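Local coordinates for protein ORF112 (Cyprinid herpesvirus 3, PDB 4WCG) that binds Z-DNA through its Zalpha domain and, as a viral protein, is probably involved in countering the innate immune response of its host, at residues L44-Y49 against Q63-Q68. Residues are numbered along the deposited sequence; the frame is centred on the assembly and turned at random.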
loop_
_atom_site.group_PDB
_atom_site.type_symbol
_atom_site.label_atom_id
_atom_site.label_comp_id
_atom_site.label_asym_id
_atom_site.label_seq_id
_atom_site.Cartn_x
_atom_site.Cartn_y
_atom_site.Cartn_z
ATOM N N LEU A 44 6.169 -3.898 -13.799
ATOM C CA LEU A 44 5.568 -3.519 -15.067
ATOM C C LEU A 44 4.736 -4.653 -15.663
ATOM O O LEU A 44 3.685 -4.411 -16.249
ATOM C CB LEU A 44 6.654 -3.076 -16.053
ATOM C CG LEU A 44 7.344 -1.759 -15.687
ATOM C CD1 LEU A 44 8.477 -1.442 -16.646
ATOM C CD2 LEU A 44 6.333 -0.629 -15.679
ATOM N N LYS A 45 5.188 -5.891 -15.499
ATOM C CA LYS A 45 4.435 -7.028 -16.017
ATOM C C LYS A 45 3.106 -7.194 -15.269
ATOM O O LYS A 45 2.079 -7.517 -15.860
ATOM C CB LYS A 45 5.269 -8.305 -15.920
ATOM C CG LYS A 45 6.514 -8.284 -16.805
ATOM C CD LYS A 45 7.418 -9.456 -16.495
ATOM C CE LYS A 45 8.620 -9.482 -17.428
ATOM N NZ LYS A 45 9.422 -10.726 -17.257
ATOM N N ILE A 46 3.140 -6.984 -13.961
ATOM C CA ILE A 46 1.931 -7.090 -13.149
ATOM C C ILE A 46 0.942 -5.980 -13.514
ATOM O O ILE A 46 -0.255 -6.218 -13.659
ATOM C CB ILE A 46 2.277 -7.023 -11.661
ATOM C CG1 ILE A 46 3.063 -8.272 -11.259
ATOM C CG2 ILE A 46 1.010 -6.896 -10.814
ATOM C CD1 ILE A 46 3.631 -8.205 -9.857
ATOM N N LEU A 47 1.455 -4.767 -13.679
ATOM C CA LEU A 47 0.617 -3.639 -14.070
ATOM C C LEU A 47 -0.009 -3.907 -15.434
ATOM O O LEU A 47 -1.166 -3.551 -15.690
ATOM C CB LEU A 47 1.436 -2.349 -14.103
ATOM C CG LEU A 47 1.910 -1.872 -12.729
ATOM C CD1 LEU A 47 2.854 -0.689 -12.870
ATOM C CD2 LEU A 47 0.726 -1.468 -11.877
ATOM N N ALA A 48 0.753 -4.530 -16.326
ATOM C CA ALA A 48 0.216 -4.831 -17.637
ATOM C C ALA A 48 -0.936 -5.825 -17.568
ATOM O O ALA A 48 -1.921 -5.678 -18.285
ATOM C CB ALA A 48 1.305 -5.353 -18.549
ATOM N N TYR A 49 -0.803 -6.845 -16.722
ATOM C CA TYR A 49 -1.886 -7.803 -16.552
ATOM C C TYR A 49 -3.132 -7.075 -16.044
ATOM O O TYR A 49 -4.231 -7.275 -16.556
ATOM C CB TYR A 49 -1.486 -8.920 -15.579
ATOM C CG TYR A 49 -2.533 -10.010 -15.430
ATOM C CD1 TYR A 49 -3.616 -9.854 -14.571
ATOM C CD2 TYR A 49 -2.445 -11.187 -16.160
ATOM C CE1 TYR A 49 -4.577 -10.842 -14.438
ATOM C CE2 TYR A 49 -3.403 -12.185 -16.030
ATOM C CZ TYR A 49 -4.466 -12.006 -15.163
ATOM O OH TYR A 49 -5.424 -12.991 -15.037
ATOM N N GLN A 63 -0.005 -17.277 -12.391
ATOM C CA GLN A 63 -0.146 -18.301 -13.412
ATOM C C GLN A 63 0.215 -17.731 -14.777
ATOM O O GLN A 63 0.926 -18.365 -15.551
ATOM C CB GLN A 63 -1.572 -18.855 -13.433
ATOM C CG GLN A 63 -1.911 -19.792 -12.289
ATOM C CD GLN A 63 -3.371 -20.212 -12.301
ATOM O OE1 GLN A 63 -4.160 -19.729 -13.115
ATOM N NE2 GLN A 63 -3.734 -21.125 -11.407
ATOM N N SER A 64 -0.265 -16.526 -15.061
ATOM C CA SER A 64 -0.062 -15.922 -16.372
ATOM C C SER A 64 1.403 -15.590 -16.618
ATOM O O SER A 64 1.915 -15.799 -17.721
ATOM C CB SER A 64 -0.914 -14.658 -16.528
ATOM O OG SER A 64 -0.785 -14.122 -17.844
ATOM N N LEU A 65 2.076 -15.074 -15.594
ATOM C CA LEU A 65 3.468 -14.650 -15.738
ATOM C C LEU A 65 4.462 -15.799 -15.623
ATOM O O LEU A 65 5.625 -15.646 -15.993
ATOM C CB LEU A 65 3.815 -13.593 -14.690
ATOM C CG LEU A 65 3.016 -12.299 -14.783
ATOM C CD1 LEU A 65 3.363 -11.371 -13.635
ATOM C CD2 LEU A 65 3.307 -11.636 -16.115
ATOM N N GLY A 66 4.013 -16.939 -15.108
ATOM C CA GLY A 66 4.926 -18.016 -14.761
ATOM C C GLY A 66 5.752 -17.652 -13.533
ATOM O O GLY A 66 6.969 -17.842 -13.494
ATOM N N ALA A 67 5.094 -17.119 -12.513
ATOM C CA ALA A 67 5.791 -16.745 -11.293
ATOM C C ALA A 67 5.139 -17.406 -10.083
ATOM O O ALA A 67 4.107 -18.064 -10.200
ATOM C CB ALA A 67 5.809 -15.221 -11.124
ATOM N N GLN A 68 5.761 -17.241 -8.928
ATOM C CA GLN A 68 5.185 -17.710 -7.678
ATOM C C GLN A 68 4.163 -16.715 -7.178
ATOM O O GLN A 68 4.344 -15.508 -7.319
ATOM C CB GLN A 68 6.256 -17.904 -6.612
ATOM C CG GLN A 68 7.099 -19.164 -6.791
ATOM C CD GLN A 68 7.885 -19.487 -5.540
ATOM O OE1 GLN A 68 8.881 -18.834 -5.232
ATOM N NE2 GLN A 68 7.422 -20.483 -4.792
#
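Leu65, at the last turn of helix 58-65, divides its two methyls between neighbouring residues of helix 40-52. CD1 reaches Ile46 CG1 at 3.9 Å, the two side chains crossing at about a right angle, while CD2 rests 3.9 Å from CB of Lys45. A chi1 of -62° sets CG beside the backbone N, anti to the carbonyl carbon, and a chi2 of 176° turns the two methyls to these partners. Lys45 offers just the root of its side chain; beyond CG the chain runs extended and carries the ammonium away from Leu65, toward a long, weak ion pair with Glu41. Ile46 is the buried member, and it also packs on His75, Leu76 and Met79 of helix 69-81, so the Leu65 contact sits at the margin of the three-helix core of this winged helix-turn-helix domain, about 7 Å from the bound nucleic acid at the nearest atoms.

One turn further along helix 40-52, an aromatic ring meets a small polar side chain. Tyr49 brings CE2 to 3.5 Å from Ser64 CB, an oblique approach, with Ser64 OG 3.7 Å from the same CE2. CG lies anti to the backbone N (chi1 -176°), which carries the ring toward Ser64, and the ring touches His60 and Ile61 of helix 58-65 as well.

No hydrogen bond or salt bridge spans the two segments, so their union at this surface rests on van der Waals fit between side chains and not on directed bonds.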